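PDB 4L1G: peptidoglycan N-acetylglucosamine deacetylase from Bacillus cereus, which removes the acetyl group from N-acetylglucosamine residues of peptidoglycan, using a zinc ion, and also acts on soluble chitin substrates and N-acetylchitooligomers. Local coordinates for residues D93-H98 / D237-I242; H126-H131 / R159-A164; P136-V141 / G173-N178; V191-D196 / V221-S226. One frame throughout, in Å; residues are numbered along the deposited sequence.

Interaction 1: D93-H98 / D237-I242; sequences DKLKQH and DALDKI
Lys-94 and His-98 meet Asp-240 where two outer helices of the NodB-type barrel, 89-97 and 233-248, run side by side at 18°, with the axes of the short segments 9.8 Å apart at closest approach. At the start of 237-242, Asp-237 reaches Lys-94 through a water, which donates to Asp-237 OD2 at 2.5 Å and accepts a weak bond from the ammonium group. A short acid suits this margin, since its charge would complement the lysine without needing direct contact. Leu-239 follows on the buried side; its CD1 meets CD2 of Leu-95 at 4.3 Å, and both leucines also pack on Phe-79 of strand 74-80. Leucine fits here because the helices must bring branched apolar ends to the sheet beneath them.

Asp-240 carries the polar half. Lys-94 NZ binds its OD1 in a salt bridge of 2.7 Å, approaching on the syn side and 21° out of the carboxylate plane. The lysine chain runs extended until a bend at its last torsion (chi4 -56°) swings NZ onto the acid, which it crosses at about a right angle. The other oxygen, OD2, faces the rim of the His-98 imidazole, with CE1 3.0 Å away. That ring is held in place by a nearly straight bond from ND1 to Lys-94 O at 2.8 Å, while a water links His-98 NE2 to Asp-240 O.

Interaction 2: H126-H131 / R159-A164; sequences HVIGNH and RLAGYA
One hydrogen bond ties the two segments directly: the backbone N of Ile-128 donates to Tyr-163 OH over 3.0 Å, with an N-H...O angle of 163°. A phenol suits this place because its rigid ring can carry an oxygen from the loop after helix 143-161 all the way to the strand backbone. The tyrosine ring leaves its own backbone with CG lodged between the N and the carbonyl carbon (chi1 65°), and this brings the hydroxyl across to Ile-128. A water in the plane of the ring lies 2.5 Å from the same OH and donates to His-126 O at 2.6 Å, so the hydroxyl serves the backbone at two places two residues apart, Ile-128 N directly and His-126 O through the water.

The apolar part centres on Ile-128, whose longer branch turns toward the helix end, where CD1 touches Ala-161 CB at 3.7 Å; the small methyl lets the last turn of the helix come close. Ile-128 CB also packs against Tyr-163 OH, 3.6 Å away. Gly-162, with positive phi (96°), ends the helix and lets the chain turn to Tyr-163.

Strand 127-130 pairs with 103-106 in the barrel sheet and leads to His-131, a zinc ligand. Over Ile-128 lie Leu-157 of helix 143-161 and Val-118 and Ile-121 of helix 115-123, so its side chain is enclosed between these two helices.

Interaction 3: P136-V141 / G173-N178; sequences PNLAKV and GEILEN
Glu-174 lays its side chain against Asn-137 and Ala-139, joining two loops of the NodB domain: the one that follows the zinc ligand His-135, and the one that leads into helix 177-185. Its CB meets Asn-137 OD1 at 3.3 Å and lies near the methyl of Ala-139. CG stays beside the same amide oxygen, at 3.5 Å from Asn-137 OD1. There the chain bends (chi2 -88°), and the carboxylate ends with its plane 37° from that of the amide. OE1 then comes to 3.8 Å from Ala-139 CB, while OE2 receives a weak bond from a water that accepts from Asn-137 ND2. A long acid suits the spot because its methylenes cover the loop while its charged end keeps a link to solvent.

Asparagine fits opposite it because its OD1 also accepts from Ala-139 N, forming an Asx turn that shapes the loop. On the buried side Leu-138 and Ile-175 lie side by side, both packing on Pro-170. Toward the exterior, Leu-176 at the N-cap position rests on the small Ala-139, whose CA is 4.1 Å from Leu-176 CG. The two backbones are joined through a water that accepts from Leu-138 N at 2.9 Å and donates to Glu-174 O at 2.6 Å.

Interaction 4: V191-D196 / V221-S226; sequences VQWSVD and VILQHS. With ACT (acetate ion), chain F.
Val-221 O accepts from two successive backbone amides, Ser-194 N at 2.9 Å and Val-195 N at 3.0 Å, at the tight end of this contact. The first donor lies in the carbonyl plane; the second is tilted from it by 33°. Serine suits the turn into strand 195-196 because its OG, held between its own N and carbonyl carbon (chi1 69°), accepts from Val-221 N and so completes a grip on both polar atoms of that residue. Farther along, Leu-223 N donates to Val-195 O at 2.8 Å, in parallel pairing. Branched valine and isoleucine fill this buried stretch, with Val-195 CB against Ile-222 CG1.

On the face of the sheet bearing Leu-223 the packing opens toward the catalytic pocket. Leu-223 CD2 sits over the indole of Trp-193, 3.8 Å from the centroid of its five-membered ring, a CH-pi contact 17° off the normal. A broad flat ring suits this wall: Leu-223 covers one face of the indole, and CZ3 of Trp-193 comes within 3.7 Å of the CH3 of an acetate ion, probably from the crystallisation liquor. Across the pocket His-225 NE2 donates to acetate OXT at 2.9 Å; Tyr-172 N holds the ion as well. Asp-196, alongside Leu-223, turns its OD1 to Val-198 N.

Strand 195-196, helix 205-215 and strand 221-225 form a beta-alpha-beta unit of the polysaccharide deacetylase barrel, whose strand end delivers His-225, the predicted proton donor.

Interactions 3 and 4 meet beside the active-site pocket: Gly-173 N packs on Trp-193 CH2 at 3.7 Å, and Gly-173 O probably accepts a hydrogen bond from Gln-192 NE2 at 3.2 Å. Interaction 2 supplies the zinc ligand His-131, whose side chain is about 6 Å from that of Trp-193 and about 8 Å from that of Leu-138. Interaction 1 lies outside the barrel, yet Leu-239 CD2 touches Gln-224 OE1 at 3.4 Å, next in sequence to His-225, and Leu-95 CD1 meets His-126 CE1 at 3.6 Å. Along the chain, interaction 1 closes a loop within which the other three are nested.

Interaction 1: D93-H98 / D237-I242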
loop_
_atom_site.group_PDB
_atom_site.type_symbol
_atom_site.label_atom_id
_atom_site.label_comp_id
_atom_site.label_asym_id
_atom_site.label_seq_id
_atom_site.Cartn_x
_atom_site.Cartn_y
_atom_site.Cartn_z
ATOM N N ASP A 93 -4.044 -3.149 15.204
ATOM C CA ASP A 93 -3.692 -3.288 16.613
ATOM C C ASP A 93 -2.179 -3.336 16.802
ATOM O O ASP A 93 -1.634 -2.682 17.691
ATOM C CB ASP A 93 -4.336 -4.543 17.211
ATOM C CG ASP A 93 -5.847 -4.434 17.311
ATOM O OD1 ASP A 93 -6.531 -5.479 17.237
ATOM O OD2 ASP A 93 -6.354 -3.300 17.460
ATOM N N LYS A 94 -1.504 -4.110 15.960
ATOM C CA LYS A 94 -0.054 -4.228 16.054
ATOM C C LYS A 94 0.668 -2.943 15.649
ATOM O O LYS A 94 1.679 -2.583 16.252
ATOM C CB LYS A 94 0.451 -5.430 15.256
ATOM C CG LYS A 94 0.060 -6.757 15.886
ATOM C CD LYS A 94 0.850 -7.913 15.308
ATOM C CE LYS A 94 0.457 -9.221 15.973
ATOM N NZ LYS A 94 0.619 -9.159 17.450
ATOM N N LEU A 95 0.147 -2.254 14.637
ATOM C CA LEU A 95 0.706 -0.963 14.243
ATOM C C LEU A 95 0.535 0.050 15.372
ATOM O O LEU A 95 1.415 0.874 15.622
ATOM C CB LEU A 95 0.043 -0.443 12.966
ATOM C CG LEU A 95 0.262 -1.233 11.673
ATOM C CD1 LEU A 95 -0.529 -0.606 10.536
ATOM C CD2 LEU A 95 1.740 -1.322 11.313
ATOM N N LYS A 96 -0.603 -0.031 16.053
ATOM C CA LYS A 96 -0.912 0.853 17.171
ATOM C C LYS A 96 0.066 0.655 18.328
ATOM O O LYS A 96 0.591 1.619 18.880
ATOM C CB LYS A 96 -2.342 0.604 17.654
ATOM C CG LYS A 96 -2.802 1.529 18.765
ATOM C CD LYS A 96 -2.806 2.974 18.301
ATOM C CE LYS A 96 -3.476 3.882 19.320
ATOM N NZ LYS A 96 -3.448 5.306 18.881
ATOM N N GLN A 97 0.311 -0.602 18.684
ATOM C CA GLN A 97 1.159 -0.923 19.827
ATOM C C GLN A 97 2.648 -0.707 19.552
ATOM O O GLN A 97 3.470 -0.790 20.464
ATOM C CB GLN A 97 0.894 -2.352 20.307
ATOM C CG GLN A 97 -0.482 -2.539 20.931
ATOM C CD GLN A 97 -0.685 -1.675 22.167
ATOM O OE1 GLN A 97 0.221 -1.523 22.988
ATOM N NE2 GLN A 97 -1.875 -1.098 22.300
ATOM N N HIS A 98 2.987 -0.428 18.297
ATOM C CA HIS A 98 4.365 -0.113 17.936
ATOM C C HIS A 98 4.521 1.355 17.553
ATOM O O HIS A 98 5.594 1.774 17.115
ATOM C CB HIS A 98 4.852 -1.012 16.797
ATOM C CG HIS A 98 5.127 -2.421 17.217
ATOM N ND1 HIS A 98 4.191 -3.427 17.113
ATOM C CD2 HIS A 98 6.235 -2.992 17.747
ATOM C CE1 HIS A 98 4.710 -4.557 17.557
ATOM N NE2 HIS A 98 5.948 -4.321 17.949
ATOM N N ASP A 237 1.928 -11.501 12.435
ATOM C CA ASP A 237 2.872 -11.775 13.514
ATOM C C ASP A 237 4.271 -11.247 13.211
ATOM O O ASP A 237 5.023 -10.907 14.123
ATOM C CB ASP A 237 2.944 -13.277 13.800
ATOM C CG ASP A 237 1.638 -13.835 14.321
ATOM O OD1 ASP A 237 1.361 -15.027 14.072
ATOM O OD2 ASP A 237 0.887 -13.082 14.978
ATOM N N ALA A 238 4.613 -11.186 11.927
ATOM C CA ALA A 238 5.924 -10.706 11.498
ATOM C C ALA A 238 6.178 -9.273 11.952
ATOM O O ALA A 238 7.316 -8.894 12.214
ATOM C CB ALA A 238 6.059 -10.814 9.985
ATOM N N LEU A 239 5.112 -8.487 12.051
ATOM C CA LEU A 239 5.208 -7.087 12.460
ATOM C C LEU A 239 5.825 -6.915 13.846
ATOM O O LEU A 239 6.506 -5.922 14.108
ATOM C CB LEU A 239 3.829 -6.421 12.419
ATOM C CG LEU A 239 3.178 -6.321 11.037
ATOM C CD1 LEU A 239 1.808 -5.667 11.125
ATOM C CD2 LEU A 239 4.083 -5.559 10.084
ATOM N N ASP A 240 5.586 -7.882 14.728
ATOM C CA ASP A 240 6.133 -7.832 16.083
ATOM C C ASP A 240 7.655 -7.946 16.085
ATOM O O ASP A 240 8.306 -7.579 17.060
ATOM C CB ASP A 240 5.524 -8.928 16.964
ATOM C CG ASP A 240 4.106 -8.607 17.404
ATOM O OD1 ASP A 240 3.329 -9.555 17.656
ATOM O OD2 ASP A 240 3.766 -7.410 17.501
ATOM N N LYS A 241 8.214 -8.459 14.993
ATOM C CA LYS A 241 9.661 -8.599 14.864
ATOM C C LYS A 241 10.239 -7.555 13.918
ATOM O O LYS A 241 11.276 -6.954 14.201
ATOM C CB LYS A 241 10.024 -9.999 14.367
ATOM C CG LYS A 241 9.770 -11.113 15.368
ATOM C CD LYS A 241 10.111 -12.463 14.762
ATOM C CE LYS A 241 9.948 -13.586 15.769
ATOM N NZ LYS A 241 10.941 -13.484 16.871
ATOM N N ILE A 242 9.560 -7.348 12.795
ATOM C CA ILE A 242 10.024 -6.432 11.756
ATOM C C ILE A 242 10.211 -5.010 12.272
ATOM O O ILE A 242 11.248 -4.384 12.041
ATOM C CB ILE A 242 9.046 -6.408 10.563
ATOM C CG1 ILE A 242 9.133 -7.718 9.776
ATOM C CG2 ILE A 242 9.333 -5.229 9.650
ATOM C CD1 ILE A 242 8.119 -7.821 8.660
HETATM O O HOH W 1 -0.284 -12.209 17.061
HETATM O O HOH W 2 6.912 -6.528 19.192
#

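Interaction 2: H126-H131 / R159-A164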
loop_
_atom_site.group_PDB
_atom_site.type_symbol
_atom_site.label_atom_id
_atom_site.label_comp_id
_atom_site.label_asym_id
_atom_site.label_seq_id
_atom_site.Cartn_x
_atom_site.Cartn_y
_atom_site.Cartn_z
ATOM N N HIS A 126 -3.703 6.461 9.687
ATOM C CA HIS A 126 -3.087 5.793 8.549
ATOM C C HIS A 126 -3.557 6.435 7.251
ATOM O O HIS A 126 -4.563 7.143 7.227
ATOM C CB HIS A 126 -3.418 4.301 8.555
ATOM C CG HIS A 126 -3.026 3.602 9.819
ATOM N ND1 HIS A 126 -1.714 3.347 10.152
ATOM C CD2 HIS A 126 -3.775 3.106 10.831
ATOM C CE1 HIS A 126 -1.671 2.721 11.315
ATOM N NE2 HIS A 126 -2.909 2.562 11.747
ATOM N N VAL A 127 -2.821 6.188 6.175
ATOM C CA VAL A 127 -3.174 6.737 4.874
ATOM C C VAL A 127 -3.799 5.655 3.998
ATOM O O VAL A 127 -3.347 4.508 3.991
ATOM C CB VAL A 127 -1.944 7.360 4.181
ATOM C CG1 VAL A 127 -2.280 7.803 2.763
ATOM C CG2 VAL A 127 -1.421 8.533 4.999
ATOM N N ILE A 128 -4.853 6.026 3.275
ATOM C CA ILE A 128 -5.560 5.101 2.398
ATOM C C ILE A 128 -5.184 5.330 0.936
ATOM O O ILE A 128 -5.108 6.468 0.474
ATOM C CB ILE A 128 -7.088 5.234 2.578
ATOM C CG1 ILE A 128 -7.488 4.786 3.986
ATOM C CG2 ILE A 128 -7.834 4.422 1.527
ATOM C CD1 ILE A 128 -8.944 4.989 4.302
ATOM N N GLY A 129 -4.929 4.242 0.216
ATOM C CA GLY A 129 -4.631 4.321 -1.201
ATOM C C GLY A 129 -5.660 3.583 -2.039
ATOM O O GLY A 129 -6.423 2.767 -1.525
ATOM N N ASN A 130 -5.667 3.871 -3.337
ATOM C CA ASN A 130 -6.604 3.260 -4.275
ATOM C C ASN A 130 -6.000 2.010 -4.917
ATOM O O ASN A 130 -4.985 2.089 -5.601
ATOM C CB ASN A 130 -6.985 4.290 -5.349
ATOM C CG ASN A 130 -8.124 3.827 -6.247
ATOM O OD1 ASN A 130 -8.257 2.644 -6.558
ATOM N ND2 ASN A 130 -8.947 4.775 -6.681
ATOM N N HIS A 131 -6.636 0.859 -4.712
ATOM C CA HIS A 131 -6.118 -0.404 -5.239
ATOM C C HIS A 131 -7.026 -1.008 -6.316
ATOM O O HIS A 131 -7.020 -2.222 -6.527
ATOM C CB HIS A 131 -5.924 -1.404 -4.096
ATOM C CG HIS A 131 -4.943 -2.493 -4.401
ATOM N ND1 HIS A 131 -3.706 -2.249 -4.960
ATOM C CD2 HIS A 131 -5.012 -3.833 -4.213
ATOM C CE1 HIS A 131 -3.059 -3.390 -5.108
ATOM N NE2 HIS A 131 -3.829 -4.367 -4.665
ATOM N N ARG A 159 -16.033 8.899 0.129
ATOM C CA ARG A 159 -17.231 8.945 0.956
ATOM C C ARG A 159 -16.971 8.392 2.357
ATOM O O ARG A 159 -17.506 8.896 3.343
ATOM C CB ARG A 159 -18.366 8.176 0.276
ATOM C CG ARG A 159 -19.693 8.222 1.014
ATOM C CD ARG A 159 -20.799 7.576 0.195
ATOM N NE ARG A 159 -20.425 6.241 -0.268
ATOM C CZ ARG A 159 -20.585 5.131 0.445
ATOM N NH1 ARG A 159 -21.114 5.193 1.661
ATOM N NH2 ARG A 159 -20.214 3.960 -0.056
ATOM N N LEU A 160 -16.138 7.359 2.439
ATOM C CA LEU A 160 -15.866 6.696 3.710
ATOM C C LEU A 160 -14.737 7.356 4.498
ATOM O O LEU A 160 -14.818 7.482 5.718
ATOM C CB LEU A 160 -15.545 5.218 3.481
ATOM C CG LEU A 160 -16.672 4.365 2.901
ATOM C CD1 LEU A 160 -16.199 2.944 2.641
ATOM C CD2 LEU A 160 -17.871 4.373 3.834
ATOM N N ALA A 161 -13.686 7.778 3.799
ATOM C CA ALA A 161 -12.493 8.307 4.460
ATOM C C ALA A 161 -12.514 9.823 4.616
ATOM O O ALA A 161 -11.855 10.367 5.498
ATOM C CB ALA A 161 -11.234 7.868 3.723
ATOM N N GLY A 162 -13.262 10.503 3.754
ATOM C CA GLY A 162 -13.373 11.948 3.833
ATOM C C GLY A 162 -12.421 12.680 2.908
ATOM O O GLY A 162 -12.315 13.905 2.959
ATOM N N TYR A 163 -11.721 11.929 2.064
ATOM C CA TYR A 163 -10.850 12.522 1.056
ATOM C C TYR A 163 -10.638 11.560 -0.108
ATOM O O TYR A 163 -10.774 10.349 0.047
ATOM C CB TYR A 163 -9.501 12.927 1.665
ATOM C CG TYR A 163 -8.659 11.770 2.159
ATOM C CD1 TYR A 163 -8.843 11.245 3.433
ATOM C CD2 TYR A 163 -7.674 11.208 1.356
ATOM C CE1 TYR A 163 -8.074 10.189 3.892
ATOM C CE2 TYR A 163 -6.896 10.149 1.807
ATOM C CZ TYR A 163 -7.101 9.644 3.075
ATOM O OH TYR A 163 -6.331 8.594 3.529
ATOM N N ALA A 164 -10.310 12.108 -1.273
ATOM C CA ALA A 164 -9.986 11.290 -2.435
ATOM C C ALA A 164 -8.498 10.952 -2.426
ATOM O O ALA A 164 -7.662 11.845 -2.543
ATOM C CB ALA A 164 -10.362 12.019 -3.717
HETATM O O HOH W 3 -6.552 8.208 5.963
#

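Interaction 3: P136-V141 / G173-N178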
loop_
_atom_site.group_PDB
_atom_site.type_symbol
_atom_site.label_atom_id
_atom_site.label_comp_id
_atom_site.label_asym_id
_atom_site.label_seq_id
_atom_site.Cartn_x
_atom_site.Cartn_y
_atom_site.Cartn_z
ATOM N N PRO A 136 -8.485 -6.257 -11.016
ATOM C CA PRO A 136 -8.179 -6.930 -12.279
ATOM C C PRO A 136 -6.742 -6.662 -12.708
ATOM O O PRO A 136 -6.109 -5.741 -12.190
ATOM C CB PRO A 136 -9.135 -6.255 -13.256
ATOM C CG PRO A 136 -9.216 -4.854 -12.750
ATOM C CD PRO A 136 -9.111 -4.940 -11.242
ATOM N N ASN A 137 -6.236 -7.462 -13.641
ATOM C CA ASN A 137 -4.934 -7.211 -14.242
ATOM C C ASN A 137 -5.063 -6.057 -15.224
ATOM O O ASN A 137 -5.553 -6.237 -16.338
ATOM C CB ASN A 137 -4.432 -8.466 -14.960
ATOM C CG ASN A 137 -3.016 -8.317 -15.499
ATOM O OD1 ASN A 137 -2.507 -7.209 -15.661
ATOM N ND2 ASN A 137 -2.379 -9.445 -15.791
ATOM N N LEU A 138 -4.614 -4.876 -14.807
ATOM C CA LEU A 138 -4.783 -3.658 -15.597
ATOM C C LEU A 138 -4.107 -3.710 -16.964
ATOM O O LEU A 138 -4.489 -2.978 -17.879
ATOM C CB LEU A 138 -4.295 -2.438 -14.814
ATOM C CG LEU A 138 -5.142 -2.095 -13.590
ATOM C CD1 LEU A 138 -4.607 -0.852 -12.896
ATOM C CD2 LEU A 138 -6.604 -1.915 -13.988
ATOM N N ALA A 139 -3.111 -4.579 -17.106
ATOM C CA ALA A 139 -2.415 -4.727 -18.379
ATOM C C ALA A 139 -3.324 -5.338 -19.444
ATOM O O ALA A 139 -3.006 -5.307 -20.632
ATOM C CB ALA A 139 -1.160 -5.569 -18.203
ATOM N N LYS A 140 -4.456 -5.887 -19.014
ATOM C CA LYS A 140 -5.367 -6.568 -19.927
ATOM C C LYS A 140 -6.664 -5.801 -20.188
ATOM O O LYS A 140 -7.477 -6.222 -21.010
ATOM C CB LYS A 140 -5.683 -7.975 -19.411
ATOM C CG LYS A 140 -4.474 -8.892 -19.366
ATOM C CD LYS A 140 -4.844 -10.281 -18.876
ATOM C CE LYS A 140 -3.647 -11.218 -18.957
ATOM N NZ LYS A 140 -3.958 -12.568 -18.416
ATOM N N VAL A 141 -6.858 -4.682 -19.497
ATOM C CA VAL A 141 -8.084 -3.902 -19.655
ATOM C C VAL A 141 -7.889 -2.708 -20.585
ATOM O O VAL A 141 -6.766 -2.248 -20.787
ATOM C CB VAL A 141 -8.623 -3.395 -18.298
ATOM C CG1 VAL A 141 -8.763 -4.548 -17.316
ATOM C CG2 VAL A 141 -7.722 -2.307 -17.734
ATOM N N GLY A 173 1.163 -5.338 -9.687
ATOM C CA GLY A 173 2.127 -4.351 -10.141
ATOM C C GLY A 173 2.057 -4.089 -11.636
ATOM O O GLY A 173 2.975 -3.506 -12.214
ATOM N N GLU A 174 0.963 -4.516 -12.261
ATOM C CA GLU A 174 0.796 -4.377 -13.705
ATOM C C GLU A 174 0.157 -3.044 -14.082
ATOM O O GLU A 174 -0.976 -2.760 -13.695
ATOM C CB GLU A 174 -0.059 -5.524 -14.249
ATOM C CG GLU A 174 0.526 -6.909 -14.031
ATOM C CD GLU A 174 1.461 -7.328 -15.146
ATOM O OE1 GLU A 174 1.787 -6.480 -16.007
ATOM O OE2 GLU A 174 1.865 -8.510 -15.168
ATOM N N ILE A 175 0.884 -2.234 -14.846
ATOM C CA ILE A 175 0.372 -0.950 -15.316
ATOM C C ILE A 175 0.895 -0.639 -16.724
ATOM O O ILE A 175 2.028 -0.986 -17.063
ATOM C CB ILE A 175 0.727 0.199 -14.329
ATOM C CG1 ILE A 175 -0.081 1.461 -14.634
ATOM C CG2 ILE A 175 2.219 0.492 -14.331
ATOM C CD1 ILE A 175 -1.414 1.505 -13.934
ATOM N N LEU A 176 0.061 -0.012 -17.548
ATOM C CA LEU A 176 0.473 0.402 -18.889
ATOM C C LEU A 176 0.874 1.873 -18.875
ATOM O O LEU A 176 0.477 2.617 -17.978
ATOM C CB LEU A 176 -0.653 0.173 -19.898
ATOM C CG LEU A 176 -1.118 -1.272 -20.101
ATOM C CD1 LEU A 176 -2.199 -1.339 -21.173
ATOM C CD2 LEU A 176 0.052 -2.179 -20.453
ATOM N N GLU A 177 1.657 2.293 -19.864
ATOM C CA GLU A 177 2.167 3.661 -19.886
ATOM C C GLU A 177 1.059 4.709 -19.998
ATOM O O GLU A 177 1.094 5.729 -19.311
ATOM C CB GLU A 177 3.198 3.856 -21.002
ATOM C CG GLU A 177 3.840 5.237 -20.986
ATOM C CD GLU A 177 5.003 5.371 -21.952
ATOM O OE1 GLU A 177 5.477 4.339 -22.474
ATOM O OE2 GLU A 177 5.449 6.515 -22.186
ATOM N N ASN A 178 0.080 4.455 -20.861
ATOM C CA ASN A 178 -1.037 5.379 -21.031
ATOM C C ASN A 178 -1.897 5.475 -19.780
ATOM O O ASN A 178 -2.467 6.525 -19.484
ATOM C CB ASN A 178 -1.892 4.986 -22.238
ATOM C CG ASN A 178 -1.231 5.340 -23.555
ATOM O OD1 ASN A 178 -0.430 6.273 -23.627
ATOM N ND2 ASN A 178 -1.563 4.597 -24.605
HETATM O O HOH W 4 0.044 -9.790 -17.704
HETATM O O HOH W 5 -2.867 -4.225 -12.584
#

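Interaction 4: V191-D196 / V221-S226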
loop_
_atom_site.group_PDB
_atom_site.type_symbol
_atom_site.label_atom_id
_atom_site.label_comp_id
_atom_site.label_asym_id
_atom_site.label_seq_id
_atom_site.Cartn_x
_atom_site.Cartn_y
_atom_site.Cartn_z
ATOM N N VAL A 191 2.600 4.160 -6.644
ATOM C CA VAL A 191 3.748 3.600 -5.945
ATOM C C VAL A 191 3.687 2.082 -5.927
ATOM O O VAL A 191 2.695 1.495 -5.493
ATOM C CB VAL A 191 3.863 4.135 -4.502
ATOM C CG1 VAL A 191 5.001 3.439 -3.766
ATOM C CG2 VAL A 191 4.071 5.644 -4.511
ATOM N N GLN A 192 4.747 1.453 -6.419
ATOM C CA GLN A 192 4.863 0.005 -6.365
ATOM C C GLN A 192 5.474 -0.382 -5.025
ATOM O O GLN A 192 4.992 0.034 -3.973
ATOM C CB GLN A 192 5.729 -0.509 -7.519
ATOM C CG GLN A 192 5.269 -0.062 -8.903
ATOM C CD GLN A 192 4.102 -0.877 -9.439
ATOM O OE1 GLN A 192 3.407 -1.562 -8.689
ATOM N NE2 GLN A 192 3.889 -0.809 -10.750
ATOM N N TRP A 193 6.543 -1.170 -5.067
ATOM C CA TRP A 193 7.231 -1.587 -3.852
ATOM C C TRP A 193 8.661 -2.013 -4.170
ATOM O O TRP A 193 9.016 -2.184 -5.336
ATOM C CB TRP A 193 6.468 -2.720 -3.155
ATOM C CG TRP A 193 6.293 -3.948 -4.001
ATOM C CD1 TRP A 193 7.124 -5.031 -4.057
ATOM C CD2 TRP A 193 5.216 -4.222 -4.910
ATOM N NE1 TRP A 193 6.633 -5.960 -4.943
ATOM C CE2 TRP A 193 5.463 -5.488 -5.480
ATOM C CE3 TRP A 193 4.070 -3.518 -5.297
ATOM C CZ2 TRP A 193 4.607 -6.066 -6.418
ATOM C CZ3 TRP A 193 3.217 -4.095 -6.231
ATOM C CH2 TRP A 193 3.491 -5.357 -6.780
ATOM N N SER A 194 9.477 -2.176 -3.134
ATOM C CA SER A 194 10.868 -2.579 -3.324
ATOM C C SER A 194 11.255 -3.754 -2.427
ATOM O O SER A 194 12.299 -4.373 -2.621
ATOM C CB SER A 194 11.818 -1.399 -3.100
ATOM O OG SER A 194 11.844 -1.009 -1.738
ATOM N N VAL A 195 10.412 -4.049 -1.443
ATOM C CA VAL A 195 10.603 -5.224 -0.598
ATOM C C VAL A 195 9.330 -6.067 -0.576
ATOM O O VAL A 195 8.303 -5.644 -0.043
ATOM C CB VAL A 195 10.993 -4.843 0.848
ATOM C CG1 VAL A 195 11.133 -6.094 1.711
ATOM C CG2 VAL A 195 12.284 -4.035 0.859
ATOM N N ASP A 196 9.401 -7.257 -1.159
ATOM C CA ASP A 196 8.245 -8.142 -1.229
ATOM C C ASP A 196 8.343 -9.263 -0.202
ATOM O O ASP A 196 9.275 -10.067 -0.231
ATOM C CB ASP A 196 8.100 -8.720 -2.639
ATOM C CG ASP A 196 6.793 -9.465 -2.831
ATOM O OD1 ASP A 196 5.931 -9.414 -1.928
ATOM O OD2 ASP A 196 6.618 -10.093 -3.897
ATOM N N VAL A 221 10.076 0.500 0.373
ATOM C CA VAL A 221 8.634 0.333 0.479
ATOM C C VAL A 221 8.318 -1.155 0.562
ATOM O O VAL A 221 8.564 -1.909 -0.379
ATOM C CB VAL A 221 7.890 0.973 -0.707
ATOM C CG1 VAL A 221 6.403 0.665 -0.629
ATOM C CG2 VAL A 221 8.127 2.476 -0.730
ATOM N N ILE A 222 7.784 -1.570 1.705
ATOM C CA ILE A 222 7.530 -2.979 1.983
ATOM C C ILE A 222 6.103 -3.363 1.591
ATOM O O ILE A 222 5.169 -2.587 1.798
ATOM C CB ILE A 222 7.771 -3.279 3.478
ATOM C CG1 ILE A 222 9.177 -2.821 3.883
ATOM C CG2 ILE A 222 7.573 -4.756 3.781
ATOM C CD1 ILE A 222 9.397 -2.752 5.381
ATOM N N LEU A 223 5.943 -4.554 1.014
ATOM C CA LEU A 223 4.625 -5.033 0.598
ATOM C C LEU A 223 4.107 -6.181 1.458
ATOM O O LEU A 223 4.716 -7.250 1.525
ATOM C CB LEU A 223 4.639 -5.475 -0.868
ATOM C CG LEU A 223 3.349 -6.146 -1.357
ATOM C CD1 LEU A 223 2.203 -5.147 -1.412
ATOM C CD2 LEU A 223 3.542 -6.815 -2.709
ATOM N N GLN A 224 2.972 -5.948 2.109
ATOM C CA GLN A 224 2.245 -7.005 2.801
ATOM C C GLN A 224 0.777 -6.986 2.374
ATOM O O GLN A 224 0.342 -6.073 1.670
ATOM C CB GLN A 224 2.372 -6.848 4.315
ATOM C CG GLN A 224 3.725 -7.262 4.857
ATOM C CD GLN A 224 3.900 -6.907 6.315
ATOM O OE1 GLN A 224 4.122 -5.745 6.659
ATOM N NE2 GLN A 224 3.799 -7.906 7.185
ATOM N N HIS A 225 0.017 -7.993 2.796
ATOM C CA HIS A 225 -1.379 -8.107 2.388
ATOM C C HIS A 225 -2.333 -8.261 3.568
ATOM O O HIS A 225 -1.969 -8.794 4.614
ATOM C CB HIS A 225 -1.567 -9.286 1.424
ATOM C CG HIS A 225 -0.899 -9.100 0.098
ATOM N ND1 HIS A 225 0.411 -9.463 -0.136
ATOM C CD2 HIS A 225 -1.359 -8.585 -1.068
ATOM C CE1 HIS A 225 0.728 -9.181 -1.387
ATOM N NE2 HIS A 225 -0.329 -8.647 -1.974
ATOM N N SER A 226 -3.558 -7.782 3.384
ATOM C CA SER A 226 -4.637 -8.035 4.328
ATOM C C SER A 226 -5.860 -8.512 3.551
ATOM O O SER A 226 -6.975 -8.037 3.763
ATOM C CB SER A 226 -4.959 -6.784 5.150
ATOM O OG SER A 226 -5.230 -5.676 4.311
HETATM C C ACT F . -0.801 -6.792 -5.340
HETATM O O ACT F . -1.088 -7.766 -6.068
HETATM O OXT ACT F . -1.112 -6.904 -4.136
HETATM C CH3 ACT F . -0.123 -5.564 -5.877
#